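PDB 6IMV: endo-beta-1,2-glucanase from Talaromyces funiculosus, which hydrolyses internal beta-1,2-glucosidic linkages of beta-1,2-glucan as a fungal endo-acting glycoside hydrolase. Local coordinates for residues A[247-252]-A[303-308]; A[251-256]-A[310-315]; A[293-298]-A[368-373]. All blocks are in the same frame, centred on the assembly; numbering follows the deposited sequence.

Interaction 1 (A[247-252]-A[303-308]). With GLC (alpha-D-glucopyranose), chain D.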
loop_
_atom_site.group_PDB
_atom_site.type_symbol
_atom_site.label_atom_id
_atom_site.label_comp_id
_atom_site.label_asym_id
_atom_site.label_seq_id
_atom_site.Cartn_x
_atom_site.Cartn_y
_atom_site.Cartn_z
ATOM N N ASP A 247 15.555 -5.033 4.838
ATOM C CA ASP A 247 14.955 -4.397 6.009
ATOM C C ASP A 247 13.549 -4.944 6.267
ATOM O O ASP A 247 13.001 -5.686 5.461
ATOM C CB ASP A 247 15.020 -2.880 5.846
ATOM C CG ASP A 247 14.174 -2.340 4.707
ATOM O OD1 ASP A 247 13.059 -2.860 4.499
ATOM O OD2 ASP A 247 14.631 -1.393 4.057
ATOM N N PRO A 248 12.918 -4.606 7.415
ATOM C CA PRO A 248 11.594 -5.132 7.747
ATOM C C PRO A 248 10.386 -4.411 7.114
ATOM O O PRO A 248 9.231 -4.679 7.503
ATOM C CB PRO A 248 11.497 -5.007 9.274
ATOM C CG PRO A 248 12.704 -4.186 9.714
ATOM C CD PRO A 248 13.466 -3.757 8.477
ATOM N N TYR A 249 10.627 -3.532 6.142
ATOM C CA TYR A 249 9.548 -2.733 5.532
ATOM C C TYR A 249 8.996 -3.531 4.335
ATOM O O TYR A 249 9.002 -4.750 4.372
ATOM C CB TYR A 249 10.050 -1.296 5.330
ATOM C CG TYR A 249 10.888 -0.829 6.495
ATOM C CD1 TYR A 249 10.399 -0.863 7.795
ATOM C CD2 TYR A 249 12.206 -0.450 6.319
ATOM C CE1 TYR A 249 11.192 -0.504 8.879
ATOM C CE2 TYR A 249 13.016 -0.100 7.388
ATOM C CZ TYR A 249 12.508 -0.123 8.675
ATOM O OH TYR A 249 13.311 0.232 9.723
ATOM N N GLU A 250 8.479 -2.851 3.304
ATOM C CA GLU A 250 7.579 -3.493 2.329
ATOM C C GLU A 250 8.324 -4.544 1.508
ATOM O O GLU A 250 7.712 -5.500 1.028
ATOM C CB GLU A 250 6.941 -2.484 1.370
ATOM C CG GLU A 250 6.481 -1.199 2.027
ATOM C CD GLU A 250 7.498 -0.089 1.867
ATOM O OE1 GLU A 250 8.412 -0.005 2.719
ATOM O OE2 GLU A 250 7.414 0.636 0.840
ATOM N N GLY A 251 9.642 -4.367 1.365
ATOM C CA GLY A 251 10.487 -5.273 0.617
ATOM C C GLY A 251 10.527 -6.676 1.202
ATOM O O GLY A 251 10.906 -7.629 0.515
ATOM N N GLU A 252 10.117 -6.826 2.463
ATOM C CA GLU A 252 10.135 -8.134 3.115
ATOM C C GLU A 252 9.189 -9.115 2.408
ATOM O O GLU A 252 9.417 -10.334 2.438
ATOM C CB GLU A 252 9.800 -8.012 4.598
ATOM C CG GLU A 252 10.119 -9.274 5.375
ATOM C CD GLU A 252 10.098 -9.043 6.871
ATOM O OE1 GLU A 252 9.016 -9.214 7.474
ATOM O OE2 GLU A 252 11.147 -8.638 7.415
ATOM N N SER A 303 4.011 5.682 7.581
ATOM C CA SER A 303 3.001 4.636 7.701
ATOM C C SER A 303 3.170 3.578 6.599
ATOM O O SER A 303 2.915 2.400 6.837
ATOM C CB SER A 303 1.603 5.217 7.688
ATOM O OG SER A 303 1.409 6.083 8.792
ATOM N N HIS A 304 3.590 3.997 5.396
ATOM C CA HIS A 304 3.646 3.092 4.230
ATOM C C HIS A 304 4.581 1.908 4.501
ATOM O O HIS A 304 4.390 0.848 3.918
ATOM C CB HIS A 304 4.036 3.835 2.939
ATOM C CG HIS A 304 5.506 3.967 2.738
ATOM N ND1 HIS A 304 6.262 4.929 3.387
ATOM C CD2 HIS A 304 6.370 3.266 1.976
ATOM C CE1 HIS A 304 7.530 4.804 3.038
ATOM N NE2 HIS A 304 7.619 3.798 2.174
ATOM N N GLU A 305 5.567 2.091 5.393
ATOM C CA GLU A 305 6.581 1.064 5.695
ATOM C C GLU A 305 5.951 -0.202 6.304
ATOM O O GLU A 305 6.598 -1.245 6.334
ATOM C CB GLU A 305 7.655 1.628 6.633
ATOM C CG GLU A 305 8.456 2.758 6.023
ATOM C CD GLU A 305 9.211 3.629 7.024
ATOM O OE1 GLU A 305 9.443 3.176 8.162
ATOM O OE2 GLU A 305 9.538 4.779 6.669
ATOM N N THR A 306 4.693 -0.105 6.764
ATOM C CA THR A 306 3.971 -1.167 7.471
ATOM C C THR A 306 3.114 -2.009 6.505
ATOM O O THR A 306 2.459 -2.953 6.926
ATOM C CB THR A 306 3.145 -0.530 8.599
ATOM O OG1 THR A 306 4.068 0.070 9.511
ATOM C CG2 THR A 306 2.264 -1.504 9.345
ATOM N N TRP A 307 3.177 -1.691 5.205
ATOM C CA TRP A 307 2.399 -2.290 4.104
ATOM C C TRP A 307 2.315 -3.823 4.183
ATOM O O TRP A 307 1.281 -4.390 3.837
ATOM C CB TRP A 307 3.041 -1.860 2.785
ATOM C CG TRP A 307 2.262 -2.025 1.517
ATOM C CD1 TRP A 307 1.814 -3.179 0.945
ATOM C CD2 TRP A 307 1.989 -0.974 0.568
ATOM N NE1 TRP A 307 1.236 -2.911 -0.270
ATOM C CE2 TRP A 307 1.345 -1.570 -0.540
ATOM C CE3 TRP A 307 2.236 0.405 0.543
ATOM C CZ2 TRP A 307 0.923 -0.828 -1.643
ATOM C CZ3 TRP A 307 1.827 1.137 -0.551
ATOM C CH2 TRP A 307 1.179 0.525 -1.630
ATOM N N LYS A 308 3.408 -4.490 4.572
ATOM C CA LYS A 308 3.504 -5.953 4.502
ATOM C C LYS A 308 2.387 -6.630 5.306
ATOM O O LYS A 308 1.954 -7.716 4.942
ATOM C CB LYS A 308 4.874 -6.446 4.973
ATOM C CG LYS A 308 5.146 -6.300 6.464
ATOM C CD LYS A 308 6.600 -6.487 6.832
ATOM C CE LYS A 308 6.824 -6.554 8.327
ATOM N NZ LYS A 308 8.228 -6.891 8.659
HETATM C C1 GLC D . 12.908 2.720 -0.531
HETATM C C2 GLC D . 11.529 2.249 -0.934
HETATM C C3 GLC D . 10.527 2.499 0.179
HETATM C C4 GLC D . 10.979 1.779 1.437
HETATM C C5 GLC D . 12.383 2.260 1.807
HETATM C C6 GLC D . 12.952 1.465 2.979
HETATM O O1 GLC D . 12.827 4.157 -0.432
HETATM O O2 GLC D . 11.131 3.002 -2.089
HETATM O O3 GLC D . 9.223 2.042 -0.176
HETATM O O4 GLC D . 10.030 1.999 2.489
HETATM O O5 GLC D . 13.277 2.109 0.698
HETATM O O6 GLC D . 13.071 0.079 2.645
HETATM O O HOH W 1 7.399 -3.314 8.918
#
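At the bound glucose, in what is probably the substrate cleft, Glu250 and His304 meet from two loops, a worked example of a polar site assembled from distant segments and tied together behind its ligand. The Glu250 carboxylate grips two adjacent hydroxyls: OE1 accepts from GLC O4 at 2.6 Å and OE2 from GLC O3 at 2.5 Å. His304 NE2 adds a bond to GLC O4 (3.0 Å) and a weak one to O3. Carboxylate and imidazole stand almost perpendicular, their planes 85° apart, with Glu250 OE2 at the ring edge, 3.0 Å from His304 CD2. The bend in the Glu250 chain at chi2 (98°) turns its carboxylate to the sugar while CG rests on Trp307 CB. Asp247 divides its oxygens, OD2 taking GLC O6 and OD1 closing an Asx turn on Tyr249 N.

Beside this, Tyr249 and Glu305 run alongside each other, Glu305 CB lying 3.9 Å from Tyr249 CD1. Glu305 OE1 sits over one ring face and Pro248 CD over the opposite one. Lys308 is extended beyond CG and delivers NZ to Pro248 O (2.7 Å) and, in a salt bridge, to Glu252 OE1 (2.7 Å), which it meets from above the carboxylate plane. Tyr314 OH bonds the same Glu252 oxygen, and Tyr472 OH gives Lys308 NZ a third partner. A methionine in its place would probably leave Pro248 O without this donor and the buried Glu252 with Lys276 as its remaining cation. A water donates to Pro248 O and, only weakly, to Glu305 O.

Ser302 OG bonds His304 ND1, Trp300 N and Tyr299 N hold the Glu305 carboxylate, and Tyr249 OH reaches Lys297 O. Helix 163-182 lies against Glu250 and Trp307, helix 318-337 against Lys308, and strand 290-296 against Pro248 and Tyr249.

Interaction 2 (A[251-256]-A[310-315]); sequences GELFTW and LEMPYY
Glu252 carries its CG anti to the backbone N (chi1 -167°) and runs on extended, which brings OE1 up to the phenol of Tyr314, while Met312, straight as far as SD, folds at chi3 (79°) to lay its methyl on the indole of Trp256. Two polar bonds converge on one hydroxyl. Tyr314 OH donates to Glu252 OE1 at 2.5 Å, using the anti lone pair of that oxygen, and accepts from Trp256 NE1 at 2.8 Å. The indole meets the hydroxyl edge-on, with the oxygen practically in the ring plane. Because this hydroxyl gives one bond and takes another, its rotation is fixed, and two buried polar groups are satisfied together. The tyrosine and indole rings themselves meet obliquely.

Beside the polar pair lies an apolar one. Met312 CE sits over the five-membered ring of Trp256, 4.1 Å from its centroid and 24° off the normal, a CH-pi contact. The sulfur comes in obliquely, with SD 3.4 Å from Trp256 CD1. Leu253 forks between two neighbours: CD2 touches Met312 SD at 3.6 Å, and CD1 packs on the carboxylate carbon CD of Glu311, also at 3.6 Å.

Lys276 takes the other oxygen of Glu252, and Phe464 of helix 461-475 packs on Met312 and meets the Tyr314 ring edge-to-face. Here the first turn of helix 252-261 is seated on the loop leading to helix 318-337 by a Met-aromatic contact beside a tyrosine hydroxyl that accepts from an indole N-H and donates to a carboxylate.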
loop_
_atom_site.group_PDB
_atom_site.type_symbol
_atom_site.label_atom_id
_atom_site.label_comp_id
_atom_site.label_asym_id
_atom_site.label_seq_id
_atom_site.Cartn_x
_atom_site.Cartn_y
_atom_site.Cartn_z
ATOM N N GLY A 251 9.642 -4.367 1.365
ATOM C CA GLY A 251 10.487 -5.273 0.617
ATOM C C GLY A 251 10.527 -6.676 1.202
ATOM O O GLY A 251 10.906 -7.629 0.515
ATOM N N GLU A 252 10.117 -6.826 2.463
ATOM C CA GLU A 252 10.135 -8.134 3.115
ATOM C C GLU A 252 9.189 -9.115 2.408
ATOM O O GLU A 252 9.417 -10.334 2.438
ATOM C CB GLU A 252 9.800 -8.012 4.598
ATOM C CG GLU A 252 10.119 -9.274 5.375
ATOM C CD GLU A 252 10.098 -9.043 6.871
ATOM O OE1 GLU A 252 9.016 -9.214 7.474
ATOM O OE2 GLU A 252 11.147 -8.638 7.415
ATOM N N LEU A 253 8.141 -8.596 1.769
ATOM C CA LEU A 253 7.206 -9.441 1.009
ATOM C C LEU A 253 7.969 -10.208 -0.078
ATOM O O LEU A 253 7.721 -11.401 -0.292
ATOM C CB LEU A 253 6.091 -8.579 0.412
ATOM C CG LEU A 253 5.083 -8.014 1.414
ATOM C CD1 LEU A 253 3.986 -7.252 0.687
ATOM C CD2 LEU A 253 4.490 -9.117 2.279
ATOM N N PHE A 254 8.919 -9.531 -0.733
ATOM C CA PHE A 254 9.670 -10.158 -1.797
ATOM C C PHE A 254 10.617 -11.222 -1.235
ATOM O O PHE A 254 10.793 -12.272 -1.863
ATOM C CB PHE A 254 10.449 -9.147 -2.640
ATOM C CG PHE A 254 10.920 -9.782 -3.918
ATOM C CD1 PHE A 254 10.034 -10.002 -4.954
ATOM C CD2 PHE A 254 12.208 -10.279 -4.034
ATOM C CE1 PHE A 254 10.440 -10.644 -6.114
ATOM C CE2 PHE A 254 12.611 -10.913 -5.199
ATOM C CZ PHE A 254 11.729 -11.094 -6.229
ATOM N N THR A 255 11.217 -10.957 -0.070
ATOM C CA THR A 255 12.041 -11.948 0.621
ATOM C C THR A 255 11.288 -13.282 0.729
ATOM O O THR A 255 11.845 -14.332 0.405
ATOM C CB THR A 255 12.465 -11.486 2.018
ATOM O OG1 THR A 255 13.113 -10.222 1.899
ATOM C CG2 THR A 255 13.401 -12.459 2.699
ATOM N N TRP A 256 10.034 -13.225 1.190
ATOM C CA TRP A 256 9.204 -14.417 1.367
ATOM C C TRP A 256 8.976 -15.128 0.030
ATOM O O TRP A 256 8.899 -16.372 -0.005
ATOM C CB TRP A 256 7.864 -14.078 2.018
ATOM C CG TRP A 256 7.950 -13.721 3.471
ATOM C CD1 TRP A 256 7.610 -12.528 4.037
ATOM C CD2 TRP A 256 8.360 -14.581 4.552
ATOM N NE1 TRP A 256 7.786 -12.584 5.393
ATOM C CE2 TRP A 256 8.236 -13.831 5.740
ATOM C CE3 TRP A 256 8.801 -15.908 4.637
ATOM C CZ2 TRP A 256 8.556 -14.356 6.989
ATOM C CZ3 TRP A 256 9.119 -16.433 5.874
ATOM C CH2 TRP A 256 8.992 -15.664 7.031
ATOM N N LEU A 310 -0.643 -5.959 5.560
ATOM C CA LEU A 310 -1.873 -6.038 4.755
ATOM C C LEU A 310 -1.909 -7.329 3.928
ATOM O O LEU A 310 -2.982 -7.724 3.466
ATOM C CB LEU A 310 -1.971 -4.847 3.795
ATOM C CG LEU A 310 -2.234 -3.469 4.401
ATOM C CD1 LEU A 310 -1.985 -2.391 3.357
ATOM C CD2 LEU A 310 -3.652 -3.360 4.942
ATOM N N GLU A 311 -0.744 -7.931 3.671
ATOM C CA GLU A 311 -0.625 -8.953 2.620
ATOM C C GLU A 311 -0.254 -10.335 3.182
ATOM O O GLU A 311 -0.493 -11.315 2.528
ATOM C CB GLU A 311 0.396 -8.505 1.575
ATOM C CG GLU A 311 0.056 -7.158 0.954
ATOM C CD GLU A 311 0.594 -6.949 -0.448
ATOM O OE1 GLU A 311 0.673 -7.949 -1.230
ATOM O OE2 GLU A 311 0.951 -5.806 -0.755
ATOM N N MET A 312 0.343 -10.414 4.371
ATOM C CA MET A 312 0.694 -11.704 4.976
ATOM C C MET A 312 0.321 -11.670 6.449
ATOM O O MET A 312 0.273 -10.597 7.044
ATOM C CB MET A 312 2.185 -12.009 4.814
ATOM C CG MET A 312 2.602 -12.116 3.358
ATOM S SD MET A 312 4.312 -12.606 3.160
ATOM C CE MET A 312 4.206 -14.380 3.426
ATOM N N PRO A 313 0.004 -12.831 7.064
ATOM C CA PRO A 313 -0.549 -12.865 8.422
ATOM C C PRO A 313 0.484 -12.662 9.546
ATOM O O PRO A 313 0.580 -13.478 10.461
ATOM C CB PRO A 313 -1.185 -14.265 8.474
ATOM C CG PRO A 313 -0.310 -15.100 7.579
ATOM C CD PRO A 313 0.080 -14.168 6.449
ATOM N N TYR A 314 1.195 -11.535 9.495
ATOM C CA TYR A 314 2.115 -11.111 10.529
ATOM C C TYR A 314 1.419 -11.039 11.899
ATOM O O TYR A 314 2.030 -11.359 12.908
ATOM C CB TYR A 314 2.712 -9.744 10.170
ATOM C CG TYR A 314 3.817 -9.816 9.149
ATOM C CD1 TYR A 314 5.130 -9.992 9.552
ATOM C CD2 TYR A 314 3.557 -9.723 7.788
ATOM C CE1 TYR A 314 6.159 -10.069 8.631
ATOM C CE2 TYR A 314 4.579 -9.804 6.853
ATOM C CZ TYR A 314 5.885 -9.982 7.278
ATOM O OH TYR A 314 6.919 -10.071 6.385
ATOM N N TYR A 315 0.151 -10.610 11.931
ATOM C CA TYR A 315 -0.535 -10.347 13.204
ATOM C C TYR A 315 -1.115 -11.629 13.817
ATOM O O TYR A 315 -1.706 -11.549 14.895
ATOM C CB TYR A 315 -1.591 -9.254 13.034
ATOM C CG TYR A 315 -1.032 -7.881 12.754
ATOM C CD1 TYR A 315 0.326 -7.611 12.885
ATOM C CD2 TYR A 315 -1.862 -6.841 12.355
ATOM C CE1 TYR A 315 0.840 -6.355 12.604
ATOM C CE2 TYR A 315 -1.365 -5.577 12.094
ATOM C CZ TYR A 315 -0.007 -5.329 12.224
ATOM O OH TYR A 315 0.506 -4.089 11.969
#

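Interaction 3 (A[293-298]-A[368-373]); sequences ITVQKG and PSIANQ. With NAG (2-acetamido-2-deoxy-beta-D-glucopyranose), chain H.
Ile370, the first residue of 368-373 to reach across, presses its CG2 methyl against Val295 CG2, 4.0 Å away, the two side chains crossing at about a right angle. Tyr285 of the neighbouring strand 282-287 also touches Ile370, which therefore packs on both arms of that hairpin. The carbonyl of Ile370 then turns to the backbone: its oxygen accepts from Gly298 N at 2.9 Å, in the carbonyl plane and nearly straight, 173° at the hydrogen.

Ala371 comes next and points its methyl away from the partner segment. Its contribution is backbone, a CA-H...O contact of 3.4 Å from Ala371 CA to Gly298 O, while its own carbonyl O lies 3.6 Å from Lys297 CE. Asn372 completes the pairing by giving its N to Gly298 O at 2.8 Å. Gly298 thus bonds to the residues before and after Ala371, with the two chains running the same way, 32° apart: a single parallel bridge.

The Asn372 side chain leaves the backbone with CG anti to N (chi1 -174°) and carries the glycan, ND2 being joined covalently to NAG C1 at 1.4 Å. Its amide oxygen OD1 accepts from Gln373 NE2 at 2.9 Å, which helps to fix how the glycosylated amide is turned. Lys297, fully extended, runs alongside Ala371 and Asn372 until NZ comes to the acetamido oxygen O7 of the sugar; the modelled separation is too short to be taken literally. Gln279 OE1 accepts a hydrogen bond from the same sugar.

What results is an N-glycosylation site on a loop that is stitched by one parallel beta bridge to Gly298, just beyond the end of strand 290-296, with the acetamido group of the attached sugar turned to Lys297.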
loop_
_atom_site.group_PDB
_atom_site.type_symbol
_atom_site.label_atom_id
_atom_site.label_comp_id
_atom_site.label_asym_id
_atom_site.label_seq_id
_atom_site.Cartn_x
_atom_site.Cartn_y
_atom_site.Cartn_z
ATOM N N ILE A 293 7.648 4.061 24.619
ATOM C CA ILE A 293 6.945 3.031 23.863
ATOM C C ILE A 293 7.960 2.326 22.951
ATOM O O ILE A 293 8.535 2.952 22.062
ATOM C CB ILE A 293 5.777 3.607 23.037
ATOM C CG1 ILE A 293 4.780 4.398 23.881
ATOM C CG2 ILE A 293 5.077 2.485 22.278
ATOM C CD1 ILE A 293 3.942 5.372 23.084
ATOM N N THR A 294 8.144 1.021 23.155
ATOM C CA THR A 294 9.046 0.220 22.337
ATOM C C THR A 294 8.393 -0.063 20.982
ATOM O O THR A 294 7.263 -0.583 20.914
ATOM C CB THR A 294 9.417 -1.106 23.013
ATOM O OG1 THR A 294 9.958 -0.808 24.298
ATOM C CG2 THR A 294 10.406 -1.912 22.200
ATOM N N VAL A 295 9.124 0.273 19.914
ATOM C CA VAL A 295 8.669 0.060 18.559
ATOM C C VAL A 295 9.793 -0.570 17.738
ATOM O O VAL A 295 10.972 -0.513 18.101
ATOM C CB VAL A 295 8.204 1.379 17.912
ATOM C CG1 VAL A 295 7.044 1.985 18.673
ATOM C CG2 VAL A 295 9.343 2.383 17.773
ATOM N N GLN A 296 9.396 -1.135 16.598
ATOM C CA GLN A 296 10.305 -1.433 15.507
ATOM C C GLN A 296 10.791 -0.118 14.890
ATOM O O GLN A 296 9.982 0.697 14.421
ATOM C CB GLN A 296 9.588 -2.252 14.436
ATOM C CG GLN A 296 10.472 -2.556 13.233
ATOM C CD GLN A 296 9.707 -3.333 12.199
ATOM O OE1 GLN A 296 9.742 -4.559 12.183
ATOM N NE2 GLN A 296 8.995 -2.617 11.347
ATOM N N LYS A 297 12.112 0.071 14.870
ATOM C CA LYS A 297 12.707 1.241 14.261
ATOM C C LYS A 297 12.331 1.281 12.774
ATOM O O LYS A 297 12.408 0.273 12.086
ATOM C CB LYS A 297 14.221 1.220 14.456
ATOM C CG LYS A 297 14.924 2.525 14.119
ATOM C CD LYS A 297 16.411 2.442 14.362
ATOM C CE LYS A 297 17.104 3.754 14.084
ATOM N NZ LYS A 297 18.550 3.655 14.375
ATOM N N GLY A 298 11.873 2.450 12.316
ATOM C CA GLY A 298 11.421 2.649 10.951
ATOM C C GLY A 298 12.538 3.137 10.040
ATOM O O GLY A 298 13.655 3.412 10.476
ATOM N N PRO A 368 10.991 11.085 13.209
ATOM C CA PRO A 368 12.447 10.996 13.145
ATOM C C PRO A 368 13.135 10.298 14.326
ATOM O O PRO A 368 14.132 9.637 14.115
ATOM C CB PRO A 368 12.956 12.452 13.078
ATOM C CG PRO A 368 11.729 13.347 13.017
ATOM C CD PRO A 368 10.500 12.462 13.082
ATOM N N SER A 369 12.603 10.442 15.538
ATOM C CA SER A 369 13.270 9.928 16.758
ATOM C C SER A 369 13.259 8.394 16.812
ATOM O O SER A 369 13.951 7.811 17.637
ATOM C CB SER A 369 12.656 10.522 18.006
ATOM O OG SER A 369 11.279 10.179 18.115
ATOM N N ILE A 370 12.447 7.743 15.968
ATOM C CA ILE A 370 12.351 6.283 15.939
ATOM C C ILE A 370 12.584 5.787 14.506
ATOM O O ILE A 370 12.004 4.779 14.089
ATOM C CB ILE A 370 10.988 5.828 16.501
ATOM C CG1 ILE A 370 9.822 6.573 15.848
ATOM C CG2 ILE A 370 10.969 5.982 18.017
ATOM C CD1 ILE A 370 8.454 6.087 16.265
ATOM N N ALA A 371 13.436 6.510 13.770
ATOM C CA ALA A 371 13.676 6.311 12.332
ATOM C C ALA A 371 15.184 6.235 12.069
ATOM O O ALA A 371 15.966 6.921 12.715
ATOM C CB ALA A 371 13.049 7.432 11.538
ATOM N N ASN A 372 15.559 5.398 11.101
ATOM C CA ASN A 372 16.902 5.322 10.558
ATOM C C ASN A 372 17.300 6.672 9.940
ATOM O O ASN A 372 18.425 7.154 10.129
ATOM C CB ASN A 372 16.987 4.222 9.504
ATOM C CG ASN A 372 18.396 4.009 9.003
ATOM O OD1 ASN A 372 18.763 4.505 7.941
ATOM N ND2 ASN A 372 19.184 3.280 9.771
ATOM N N GLN A 373 16.357 7.272 9.208
ATOM C CA GLN A 373 16.563 8.518 8.485
ATOM C C GLN A 373 15.922 9.670 9.259
ATOM O O GLN A 373 14.706 9.823 9.249
ATOM C CB GLN A 373 15.939 8.395 7.093
ATOM C CG GLN A 373 16.535 7.269 6.267
ATOM C CD GLN A 373 17.921 7.624 5.787
ATOM O OE1 GLN A 373 18.119 8.616 5.091
ATOM N NE2 GLN A 373 18.889 6.805 6.139
HETATM C C1 NAG H . 20.542 2.972 9.409
HETATM C C2 NAG H . 21.484 3.132 10.600
HETATM C C3 NAG H . 22.859 2.634 10.179
HETATM C C4 NAG H . 22.743 1.162 9.797
HETATM C C5 NAG H . 21.853 1.082 8.549
HETATM C C6 NAG H . 21.662 -0.339 8.028
HETATM C C7 NAG H . 20.984 5.010 12.113
HETATM C C8 NAG H . 21.152 6.472 12.347
HETATM N N2 NAG H . 21.575 4.516 11.029
HETATM O O3 NAG H . 23.753 2.789 11.269
HETATM O O4 NAG H . 24.042 0.577 9.632
HETATM O O5 NAG H . 20.572 1.620 8.906
HETATM O O6 NAG H . 21.324 -1.217 9.113
HETATM O O7 NAG H . 20.322 4.331 12.868
#

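Interactions 1 and 2 share Gly251 and Glu252, and their centres are 8 Å apart: Glu252 OE1 serves both Lys308 and Tyr314, and Lys308 CG packs on Tyr314 CE2 at 3.6 Å. The centre of interaction 3 lies 13 Å from that of interaction 1; the two are joined by the bond of Tyr249 OH to Lys297 O and by packing of Glu305 OE1 on Gly298 CA at 3.5 Å. Interactions 2 and 3 do not touch. Interaction 1 alone contacts the bound glucose, with the Glu250 side chain also about 4 Å from a second sugar unit, consistent with a substrate-binding cleft; from the side chain of Glu252 to the bound alpha-D-glucose is about 9 Å.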